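Side-chain contacts in spore germination protein B3 (Bacillus subtilis subsp. subtilis, PDB 3N54), which takes part in the spore germination response to the mixture of L-asparagine, glucose, fructose and potassium ions, as a lipoprotein component of a germinant receptor: residues A[194-197]-A[198-202]; A[292-296]-A[297-301]; A[303-306]-A[307-310]; A[322-325]-A[326-330]. All coordinates share one frame; numbering follows the deposited sequence.

Contact 1: A[194-197]-A[198-202]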
loop_
_atom_site.group_PDB
_atom_site.type_symbol
_atom_site.label_atom_id
_atom_site.label_comp_id
_atom_site.label_asym_id
_atom_site.label_seq_id
_atom_site.Cartn_x
_atom_site.Cartn_y
_atom_site.Cartn_z
ATOM N N GLY A 194 0.005 8.442 -5.256
ATOM C CA GLY A 194 -1.219 8.947 -4.637
ATOM C C GLY A 194 -1.796 7.974 -3.629
ATOM O O GLY A 194 -1.248 6.891 -3.424
ATOM N N PHE A 195 -2.903 8.374 -3.007
ATOM C CA PHE A 195 -3.644 7.533 -2.068
ATOM C C PHE A 195 -5.096 7.363 -2.510
ATOM O O PHE A 195 -5.680 8.244 -3.125
ATOM C CB PHE A 195 -3.691 8.158 -0.673
ATOM C CG PHE A 195 -2.381 8.174 0.051
ATOM C CD1 PHE A 195 -2.004 7.105 0.851
ATOM C CD2 PHE A 195 -1.541 9.272 -0.032
ATOM C CE1 PHE A 195 -0.805 7.127 1.544
ATOM C CE2 PHE A 195 -0.342 9.298 0.651
ATOM C CZ PHE A 195 0.026 8.227 1.442
ATOM N N LEU A 196 -5.664 6.215 -2.170
ATOM C CA LEU A 196 -7.080 5.977 -2.307
ATOM C C LEU A 196 -7.640 6.035 -0.890
ATOM O O LEU A 196 -6.967 5.634 0.062
ATOM C CB LEU A 196 -7.354 4.615 -2.947
ATOM C CG LEU A 196 -6.968 4.432 -4.424
ATOM C CD1 LEU A 196 -7.348 3.040 -4.912
ATOM C CD2 LEU A 196 -7.614 5.492 -5.299
ATOM N N SER A 197 -8.857 6.542 -0.743
ATOM C CA SER A 197 -9.504 6.603 0.557
ATOM C C SER A 197 -9.936 5.204 0.969
ATOM O O SER A 197 -9.931 4.282 0.151
ATOM C CB SER A 197 -10.726 7.528 0.508
ATOM O OG SER A 197 -11.709 7.034 -0.388
ATOM N N ALA A 198 -10.312 5.056 2.237
ATOM C CA ALA A 198 -10.848 3.801 2.749
ATOM C C ALA A 198 -12.039 3.338 1.917
ATOM O O ALA A 198 -12.110 2.170 1.547
ATOM C CB ALA A 198 -11.258 3.958 4.210
ATOM N N ASP A 199 -12.976 4.251 1.636
ATOM C CA ASP A 199 -14.158 3.922 0.831
ATOM C C ASP A 199 -13.769 3.493 -0.582
ATOM O O ASP A 199 -14.279 2.500 -1.095
ATOM C CB ASP A 199 -15.135 5.107 0.753
ATOM C CG ASP A 199 -15.926 5.321 2.042
ATOM O OD1 ASP A 199 -15.942 4.429 2.915
ATOM O OD2 ASP A 199 -16.558 6.392 2.173
ATOM N N GLU A 200 -12.872 4.251 -1.208
ATOM C CA GLU A 200 -12.409 3.939 -2.560
ATOM C C GLU A 200 -11.701 2.589 -2.599
ATOM O O GLU A 200 -11.887 1.820 -3.541
ATOM C CB GLU A 200 -11.479 5.041 -3.087
ATOM C CG GLU A 200 -12.202 6.330 -3.453
ATOM C CD GLU A 200 -11.270 7.507 -3.707
ATOM O OE1 GLU A 200 -11.704 8.453 -4.394
ATOM O OE2 GLU A 200 -10.118 7.505 -3.219
ATOM N N THR A 201 -10.900 2.305 -1.572
ATOM C CA THR A 201 -10.190 1.030 -1.491
ATOM C C THR A 201 -11.195 -0.113 -1.354
ATOM O O THR A 201 -11.056 -1.144 -2.007
ATOM C CB THR A 201 -9.157 1.019 -0.331
ATOM O OG1 THR A 201 -8.274 2.143 -0.464
ATOM C CG2 THR A 201 -8.325 -0.251 -0.351
ATOM N N GLN A 202 -12.230 0.089 -0.541
ATOM C CA GLN A 202 -13.269 -0.932 -0.370
ATOM C C GLN A 202 -13.980 -1.186 -1.689
ATOM O O GLN A 202 -14.191 -2.331 -2.077
ATOM C CB GLN A 202 -14.300 -0.523 0.695
ATOM C CG GLN A 202 -15.289 -1.648 1.018
ATOM C CD GLN A 202 -16.367 -1.256 2.010
ATOM O OE1 GLN A 202 -17.110 -0.300 1.798
ATOM N NE2 GLN A 202 -16.480 -2.017 3.085
#

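Contact 2: A[292-296]-A[297-301]. With SO4 (sulfate ion), chain B.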
loop_
_atom_site.group_PDB
_atom_site.type_symbol
_atom_site.label_atom_id
_atom_site.label_comp_id
_atom_site.label_asym_id
_atom_site.label_seq_id
_atom_site.Cartn_x
_atom_site.Cartn_y
_atom_site.Cartn_z
ATOM N N MET A 292 -11.977 4.168 -10.880
ATOM C CA MET A 292 -11.323 3.770 -12.125
ATOM C C MET A 292 -10.898 4.994 -12.937
ATOM O O MET A 292 -9.883 4.975 -13.617
ATOM C CB MET A 292 -12.247 2.874 -12.957
ATOM C CG MET A 292 -11.526 1.967 -13.946
ATOM S SD MET A 292 -10.325 0.847 -13.184
ATOM C CE MET A 292 -11.210 0.296 -11.733
ATOM N N ASP A 293 -11.678 6.062 -12.856
ATOM C CA ASP A 293 -11.346 7.302 -13.542
ATOM C C ASP A 293 -10.069 7.925 -12.957
ATOM O O ASP A 293 -9.229 8.434 -13.696
ATOM C CB ASP A 293 -12.511 8.287 -13.442
ATOM C CG ASP A 293 -12.381 9.430 -14.410
ATOM O OD1 ASP A 293 -12.582 9.211 -15.618
ATOM O OD2 ASP A 293 -12.101 10.555 -13.961
ATOM N N LYS A 294 -9.935 7.883 -11.633
ATOM C CA LYS A 294 -8.715 8.345 -10.969
ATOM C C LYS A 294 -7.511 7.473 -11.356
ATOM O O LYS A 294 -6.430 7.988 -11.612
ATOM C CB LYS A 294 -8.882 8.350 -9.447
ATOM C CG LYS A 294 -9.888 9.370 -8.935
ATOM C CD LYS A 294 -10.272 9.125 -7.480
ATOM C CE LYS A 294 -9.155 9.457 -6.499
ATOM N NZ LYS A 294 -8.873 10.914 -6.423
ATOM N N LEU A 295 -7.703 6.160 -11.409
ATOM C CA LEU A 295 -6.612 5.252 -11.775
ATOM C C LEU A 295 -6.183 5.474 -13.221
ATOM O O LEU A 295 -4.990 5.526 -13.526
ATOM C CB LEU A 295 -7.010 3.788 -11.563
ATOM C CG LEU A 295 -7.207 3.327 -10.113
ATOM C CD1 LEU A 295 -7.616 1.865 -10.076
ATOM C CD2 LEU A 295 -5.948 3.550 -9.284
ATOM N N GLN A 296 -7.159 5.641 -14.107
ATOM C CA GLN A 296 -6.864 5.822 -15.527
ATOM C C GLN A 296 -6.320 7.202 -15.896
ATOM O O GLN A 296 -5.382 7.296 -16.681
ATOM C CB GLN A 296 -8.108 5.532 -16.365
ATOM C CG GLN A 296 -8.429 4.061 -16.487
ATOM C CD GLN A 296 -9.712 3.834 -17.257
ATOM O OE1 GLN A 296 -10.782 4.231 -16.811
ATOM N NE2 GLN A 296 -9.609 3.195 -18.417
ATOM N N HIS A 297 -6.886 8.262 -15.327
ATOM C CA HIS A 297 -6.569 9.621 -15.794
ATOM C C HIS A 297 -5.914 10.553 -14.772
ATOM O O HIS A 297 -5.388 11.595 -15.162
ATOM C CB HIS A 297 -7.835 10.263 -16.371
ATOM C CG HIS A 297 -8.550 9.383 -17.351
ATOM N ND1 HIS A 297 -8.003 9.022 -18.565
ATOM C CD2 HIS A 297 -9.758 8.775 -17.288
ATOM C CE1 HIS A 297 -8.846 8.235 -19.209
ATOM N NE2 HIS A 297 -9.919 8.071 -18.456
ATOM N N GLU A 298 -5.948 10.209 -13.488
ATOM C CA GLU A 298 -5.239 11.003 -12.485
ATOM C C GLU A 298 -3.877 10.355 -12.220
ATOM O O GLU A 298 -2.845 10.982 -12.424
ATOM C CB GLU A 298 -6.040 11.132 -11.187
ATOM C CG GLU A 298 -5.453 12.144 -10.197
ATOM C CD GLU A 298 -6.189 12.195 -8.863
ATOM O OE1 GLU A 298 -5.769 12.981 -8.002
ATOM O OE2 GLU A 298 -7.178 11.458 -8.661
ATOM N N TYR A 299 -3.886 9.097 -11.785
ATOM C CA TYR A 299 -2.646 8.381 -11.445
ATOM C C TYR A 299 -2.030 7.651 -12.643
ATOM O O TYR A 299 -0.822 7.426 -12.671
ATOM C CB TYR A 299 -2.883 7.427 -10.265
ATOM C CG TYR A 299 -3.468 8.159 -9.085
ATOM C CD1 TYR A 299 -4.738 7.854 -8.602
ATOM C CD2 TYR A 299 -2.783 9.220 -8.503
ATOM C CE1 TYR A 299 -5.287 8.564 -7.537
ATOM C CE2 TYR A 299 -3.324 9.935 -7.448
ATOM C CZ TYR A 299 -4.572 9.598 -6.968
ATOM O OH TYR A 299 -5.097 10.308 -5.917
ATOM N N LYS A 300 -2.859 7.289 -13.620
ATOM C CA LYS A 300 -2.397 6.658 -14.857
ATOM C C LYS A 300 -1.644 5.342 -14.627
ATOM O O LYS A 300 -0.610 5.082 -15.262
ATOM C CB LYS A 300 -1.526 7.631 -15.668
ATOM C CG LYS A 300 -2.215 8.951 -16.026
ATOM C CD LYS A 300 -1.279 9.849 -16.829
ATOM C CE LYS A 300 -1.946 11.157 -17.212
ATOM N NZ LYS A 300 -1.013 12.084 -17.911
ATOM N N THR A 301 -2.153 4.517 -13.719
ATOM C CA THR A 301 -1.580 3.193 -13.521
ATOM C C THR A 301 -2.614 2.199 -12.998
ATOM O O THR A 301 -3.621 2.583 -12.398
ATOM C CB THR A 301 -0.346 3.233 -12.596
ATOM O OG1 THR A 301 0.464 2.078 -12.844
ATOM C CG2 THR A 301 -0.748 3.295 -11.118
HETATM S S SO4 B . -10.631 13.908 -5.704
HETATM O O1 SO4 B . -9.426 14.337 -6.401
HETATM O O2 SO4 B . -10.434 14.085 -4.269
HETATM O O3 SO4 B . -10.910 12.503 -5.980
HETATM O O4 SO4 B . -11.763 14.703 -6.160
HETATM O O HOH W 1 -6.919 12.994 -5.773
#

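Contact 3: A[303-306]-A[307-310]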
loop_
_atom_site.group_PDB
_atom_site.type_symbol
_atom_site.label_atom_id
_atom_site.label_comp_id
_atom_site.label_asym_id
_atom_site.label_seq_id
_atom_site.Cartn_x
_atom_site.Cartn_y
_atom_site.Cartn_z
ATOM N N PRO A 303 -2.926 -0.610 -10.456
ATOM C CA PRO A 303 -2.314 -1.213 -9.281
ATOM C C PRO A 303 -3.079 -2.431 -8.760
ATOM O O PRO A 303 -2.881 -2.831 -7.611
ATOM C CB PRO A 303 -2.394 -0.082 -8.256
ATOM C CG PRO A 303 -3.693 0.632 -8.605
ATOM C CD PRO A 303 -3.988 0.337 -10.063
ATOM N N VAL A 304 -3.939 -3.015 -9.589
ATOM C CA VAL A 304 -4.775 -4.135 -9.156
ATOM C C VAL A 304 -4.668 -5.346 -10.086
ATOM O O VAL A 304 -5.558 -6.199 -10.121
ATOM C CB VAL A 304 -6.251 -3.693 -8.998
ATOM C CG1 VAL A 304 -6.387 -2.786 -7.788
ATOM C CG2 VAL A 304 -6.746 -3.006 -10.256
ATOM N N PHE A 305 -3.563 -5.415 -10.822
ATOM C CA PHE A 305 -3.222 -6.571 -11.648
ATOM C C PHE A 305 -4.271 -6.924 -12.717
ATOM O O PHE A 305 -4.441 -8.099 -13.060
ATOM C CB PHE A 305 -2.927 -7.765 -10.727
ATOM C CG PHE A 305 -1.926 -7.447 -9.646
ATOM C CD1 PHE A 305 -2.343 -6.999 -8.400
ATOM C CD2 PHE A 305 -0.566 -7.554 -9.890
ATOM C CE1 PHE A 305 -1.425 -6.679 -7.417
ATOM C CE2 PHE A 305 0.357 -7.239 -8.912
ATOM C CZ PHE A 305 -0.072 -6.801 -7.675
ATOM N N LEU A 306 -4.960 -5.914 -13.250
ATOM C CA LEU A 306 -5.885 -6.136 -14.371
ATOM C C LEU A 306 -5.112 -6.702 -15.559
ATOM O O LEU A 306 -5.644 -7.497 -16.330
ATOM C CB LEU A 306 -6.621 -4.856 -14.798
ATOM C CG LEU A 306 -7.936 -4.435 -14.127
ATOM C CD1 LEU A 306 -8.953 -5.576 -14.091
ATOM C CD2 LEU A 306 -7.695 -3.922 -12.742
ATOM N N SER A 307 -3.860 -6.269 -15.702
ATOM C CA SER A 307 -2.956 -6.772 -16.737
ATOM C C SER A 307 -2.915 -8.298 -16.811
ATOM O O SER A 307 -2.858 -8.871 -17.897
ATOM C CB SER A 307 -1.539 -6.263 -16.479
ATOM O OG SER A 307 -1.125 -6.589 -15.166
ATOM N N ASP A 308 -2.936 -8.950 -15.654
ATOM C CA ASP A 308 -2.851 -10.411 -15.598
ATOM C C ASP A 308 -4.011 -11.113 -16.302
ATOM O O ASP A 308 -3.836 -12.202 -16.845
ATOM C CB ASP A 308 -2.757 -10.891 -14.145
ATOM C CG ASP A 308 -1.411 -10.580 -13.514
ATOM O OD1 ASP A 308 -0.428 -10.367 -14.260
ATOM O OD2 ASP A 308 -1.332 -10.563 -12.267
ATOM N N HIS A 309 -5.183 -10.490 -16.305
ATOM C CA HIS A 309 -6.355 -11.094 -16.938
ATOM C C HIS A 309 -6.256 -11.108 -18.464
ATOM O O HIS A 309 -6.722 -12.057 -19.096
ATOM C CB HIS A 309 -7.637 -10.404 -16.467
ATOM C CG HIS A 309 -7.925 -10.635 -15.019
ATOM N ND1 HIS A 309 -8.600 -11.747 -14.563
ATOM C CD2 HIS A 309 -7.595 -9.919 -13.918
ATOM C CE1 HIS A 309 -8.690 -11.696 -13.245
ATOM N NE2 HIS A 309 -8.089 -10.595 -12.830
ATOM N N ILE A 310 -5.644 -10.083 -19.054
ATOM C CA ILE A 310 -5.442 -10.082 -20.505
ATOM C C ILE A 310 -4.257 -10.975 -20.892
ATOM O O ILE A 310 -4.192 -11.460 -22.018
ATOM C CB ILE A 310 -5.280 -8.657 -21.102
ATOM C CG1 ILE A 310 -3.978 -7.994 -20.660
ATOM C CG2 ILE A 310 -6.473 -7.776 -20.724
ATOM C CD1 ILE A 310 -3.746 -6.672 -21.345
#

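Contact 4: A[322-325]-A[326-330]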
loop_
_atom_site.group_PDB
_atom_site.type_symbol
_atom_site.label_atom_id
_atom_site.label_comp_id
_atom_site.label_asym_id
_atom_site.label_seq_id
_atom_site.Cartn_x
_atom_site.Cartn_y
_atom_site.Cartn_z
ATOM N N LYS A 322 2.487 -5.299 -23.556
ATOM C CA LYS A 322 3.328 -5.454 -22.350
ATOM C C LYS A 322 4.161 -4.238 -21.958
ATOM O O LYS A 322 4.177 -3.848 -20.792
ATOM C CB LYS A 322 4.285 -6.641 -22.526
ATOM C CG LYS A 322 3.713 -7.970 -22.085
ATOM C CD LYS A 322 4.508 -9.150 -22.637
ATOM C CE LYS A 322 5.917 -9.217 -22.075
ATOM N NZ LYS A 322 6.597 -10.487 -22.463
ATOM N N GLY A 323 4.862 -3.658 -22.925
ATOM C CA GLY A 323 5.763 -2.535 -22.668
ATOM C C GLY A 323 5.118 -1.190 -22.386
ATOM O O GLY A 323 5.800 -0.259 -21.956
ATOM N N HIS A 324 3.817 -1.077 -22.635
ATOM C CA HIS A 324 3.085 0.173 -22.405
ATOM C C HIS A 324 1.652 -0.124 -21.954
ATOM O O HIS A 324 0.681 0.407 -22.503
ATOM C CB HIS A 324 3.106 1.038 -23.674
ATOM C CG HIS A 324 2.697 0.302 -24.914
ATOM N ND1 HIS A 324 3.579 -0.459 -25.652
ATOM C CD2 HIS A 324 1.501 0.207 -25.543
ATOM C CE1 HIS A 324 2.944 -0.993 -26.681
ATOM N NE2 HIS A 324 1.681 -0.606 -26.638
ATOM N N TRP A 325 1.532 -0.977 -20.942
ATOM C CA TRP A 325 0.225 -1.401 -20.444
ATOM C C TRP A 325 -0.574 -0.280 -19.784
ATOM O O TRP A 325 -1.795 -0.244 -19.915
ATOM C CB TRP A 325 0.375 -2.560 -19.460
ATOM C CG TRP A 325 -0.863 -2.801 -18.680
ATOM C CD1 TRP A 325 -1.016 -2.684 -17.334
ATOM C CD2 TRP A 325 -2.147 -3.145 -19.204
ATOM N NE1 TRP A 325 -2.310 -2.963 -16.981
ATOM C CE2 TRP A 325 -3.028 -3.248 -18.111
ATOM C CE3 TRP A 325 -2.638 -3.381 -20.493
ATOM C CZ2 TRP A 325 -4.375 -3.583 -18.264
ATOM C CZ3 TRP A 325 -3.976 -3.716 -20.645
ATOM C CH2 TRP A 325 -4.830 -3.814 -19.536
ATOM N N ASP A 326 0.099 0.621 -19.073
ATOM C CA ASP A 326 -0.597 1.737 -18.429
ATOM C C ASP A 326 -1.276 2.641 -19.466
ATOM O O ASP A 326 -2.407 3.085 -19.252
ATOM C CB ASP A 326 0.348 2.536 -17.519
ATOM C CG ASP A 326 0.601 1.844 -16.175
ATOM O OD1 ASP A 326 -0.164 0.921 -15.809
ATOM O OD2 ASP A 326 1.558 2.240 -15.477
ATOM N N GLU A 327 -0.598 2.885 -20.588
ATOM C CA GLU A 327 -1.171 3.663 -21.691
ATOM C C GLU A 327 -2.463 3.009 -22.167
ATOM O O GLU A 327 -3.481 3.675 -22.327
ATOM C CB GLU A 327 -0.176 3.771 -22.852
ATOM C CG GLU A 327 -0.665 4.618 -24.040
ATOM C CD GLU A 327 0.260 4.558 -25.260
ATOM O OE1 GLU A 327 -0.120 5.121 -26.311
ATOM O OE2 GLU A 327 1.357 3.950 -25.177
ATOM N N ILE A 328 -2.414 1.699 -22.380
ATOM C CA ILE A 328 -3.581 0.932 -22.814
ATOM C C ILE A 328 -4.657 0.914 -21.734
ATOM O O ILE A 328 -5.852 1.014 -22.031
ATOM C CB ILE A 328 -3.193 -0.523 -23.178
ATOM C CG1 ILE A 328 -2.309 -0.551 -24.429
ATOM C CG2 ILE A 328 -4.431 -1.379 -23.399
ATOM C CD1 ILE A 328 -3.004 -0.080 -25.701
ATOM N N PHE A 329 -4.230 0.773 -20.480
ATOM C CA PHE A 329 -5.152 0.773 -19.343
ATOM C C PHE A 329 -5.973 2.064 -19.298
ATOM O O PHE A 329 -7.177 2.026 -19.064
ATOM C CB PHE A 329 -4.383 0.580 -18.029
ATOM C CG PHE A 329 -5.231 0.743 -16.797
ATOM C CD1 PHE A 329 -6.202 -0.191 -16.481
ATOM C CD2 PHE A 329 -5.046 1.823 -15.950
ATOM C CE1 PHE A 329 -6.978 -0.048 -15.344
ATOM C CE2 PHE A 329 -5.815 1.972 -14.808
ATOM C CZ PHE A 329 -6.782 1.037 -14.507
ATOM N N SER A 330 -5.312 3.194 -19.527
ATOM C CA SER A 330 -5.975 4.496 -19.543
ATOM C C SER A 330 -7.062 4.603 -20.620
ATOM O O SER A 330 -8.061 5.292 -20.425
ATOM C CB SER A 330 -4.951 5.611 -19.747
ATOM O OG SER A 330 -4.108 5.728 -18.619
#

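Contact 1: A[194-197]-A[198-202]
Ser197 and Glu200 exchange a pair of hydrogen bonds where strand 191-196 turns into helix 198-208. Ser197 OG accepts from Glu200 N at 3.1 Å, giving a first-turn amide the acceptor that the helix itself cannot supply. In return Glu200 OE2 takes the amide of Ser197: N to OE2 is 2.9 Å and nearly straight, 174° at the hydrogen, reaching the carboxylate from its anti side. The serine hydroxyl can face the helix because OG is set between its own backbone N and carbonyl carbon (chi1 63°). Ser197 O is doubly held. Thr201 N donates to it at 2.8 Å, the first regular helical bond, and Thr201 OG1 donates as well, also at 2.8 Å but from above the carbonyl plane. Methylene CB of Leu196 lies 3.6 Å from Thr201 OG1, and the leucine side chain runs roughly at right angles to that of Glu200, with CD2 beside OE2. Replacing Glu200 by an alanine removes the carboxylate and would probably leave the Ser197 amide without this acceptor and the start of the helix less firmly fixed. Glu200 also packs on Val291 and Lys294 of helix 271-299, while Leu196 stays in the sheet through backbone bonds to Ala182. The reciprocal Ser197–Glu200 pair is a classic capping box, with Ser197 as N-cap, at a strand-to-helix junction.

Contact 2: A[292-296]-A[297-301]
Lys294 and Glu298 form a salt bridge one turn apart near the C-terminal end of helix 271-299. Their side chains run side by side in the same direction, and Lys294 NZ meets Glu298 OE2 at 2.9 Å on the syn lone pair. The lysine folds back at its last two torsions (chi3 71°, chi4 69°), which brings NZ to the carboxylate and also to a sulfate, whose O3 it approaches at 2.6 Å. A water joins Glu298 OE1, Tyr299 OH and sulfate O1. A methionine replacing Lys294 would probably leave the Glu298 carboxylate without its charged mate and the sulfate without this donor.

Among the aromatic contacts, Gln296 CB sits over the centre of the His297 ring, 3.8 Å from the centroid, in a CH-pi contact. Asp293 OD1 comes to the edge of the same ring, 3.3 Å from CD2. The amide end of Gln296 is engaged elsewhere, by the carbonyls of Thr332 and Phe329.

Backbone bonds show the helix widening as it ends. Lys294 O accepts from Glu298 N and, at 2.8 Å, from Tyr299 N, the latter a pi-type bond. Leu295 O then receives Thr301 N at 3.0 Å, after Lys300 has left helical geometry with positive phi (59°).

One lysine ammonium thus serves two anions, and its charge probably eases the approach of the sulfate to the Glu298 carboxylate; the sulfate, likely from the crystallisation liquor, is consistent with a surface that can accept an anion.

Contact 3: A[303-306]-A[307-310]
Phe305 and Asp308 lie side by side at the start of helix 306-313, with their side chains pointing the same way. Ahead of them, Pro303 and Val304 belong to the loop that leads from helix 271-299, where Asp302 OD1 accepts from the amide of Val304. Phe305 follows with positive phi (59°). Its CB is met by Asp308 OD2 at 3.6 Å, and the same oxygen lies 3.9 Å from ring atom CD2. The phenyl and carboxylate planes are only 23° apart, but the oxygen comes to the ring obliquely. Asp308 has CG anti to its carbonyl carbon, beside the backbone N (chi1 -72°), and its CB lies 3.4 Å from Phe305 O. The other carboxylate oxygen, Asp308 OD1, is hydrogen-bonded to the hydroxyl of Tyr163, so the acid is tied beyond this turn.

The carbonyl of Phe305 accepts from Asp308 N at 3.1 Å. His309 CD2 stands 3.7 Å from that same Phe305 O. At Leu306 the pattern repeats: Leu306 O accepts from His309 N at 3.0 Å and lies at the edge of the imidazole, near its plane, 3.9 Å from CD2. Both bonds join residues three apart, with the donor well above the carbonyl plane.

Outward from the turn, the Phe305 ring meets Tyr158 and Tyr163, and Val304 packs on Leu204 and Met208 of helix 198-208. Leu306 and His309 rest on Phe247 of strand 245-258 and Ile236 of strand 223-240.

Contact 4: A[322-325]-A[326-330]
Trp325 is packed by Ile328 and Phe329, three and four residues on in helix 325-331. Its indole crosses the Ile328 side chain at about a right angle, with CZ3 touching methyl CG2 of the isoleucine at 3.6 Å. Phe329 approaches differently: its CB lies over one face of the indole, displaced toward the rim, 4.1 Å from Trp325 CE2, while the phenyl ring runs on away from this turn. With CG anti to the backbone N (chi1 166°) and beside the carbonyl carbon, the indole is carried along the helix, where Ile328 and Phe329 can touch it.

On another side, His324 stands at the N-cap position, with CG set between its own backbone N and carbonyl carbon (chi1 50°). Glu327 OE2 comes to 3.7 Å from His324 CB, and the carboxylate and ring planes are 52° apart. Ile328 CG1 meets the imidazole obliquely as well, 4.0 Å from CD2, so that isoleucine spans both aromatic residues with its two branches. In the backbone, Trp325 O accepts from Phe329 N at 2.7 Å, whereas the bond from Ile328 N to His324 O is long and weak.

The polar atoms of these side chains find partners outside the turn. Trp325 NE1 donates to Asp302 OD2, and Asp326 OD1 makes a salt bridge with Arg187. Trp325 also rests on Ser307 and Ile310 and on Phe247. This is plain i to i+3 and i to i+4 packing on the first turn of a short helix, with its buried tryptophan set against helix 306-313 and strand 245-258.

How the contacts relate
The four contacts fall in the C-terminal family region and follow one another along the chain. Contact 2 touches all the others. Its Lys294 CE lies 3.5 Å from Glu200 OE1 of contact 1; the Glu200 side chain is also about 4 Å, at its nearest atoms, from a bound sulfate, probably from the crystallisation liquor. Leu295 CD2 packs 3.8 Å from Pro303 CG of contact 3. Toward contact 4 the link is polar: Gln296 O lies 2.8 Å from Ser330 OG, a probable hydrogen bond. Contacts 3 and 4, with centres about 11 Å apart, meet where Trp325 NE1 lies 3.4 Å from Ser307 CB. Contacts 1 and 4 are separate, with nearest atoms about 10 Å apart.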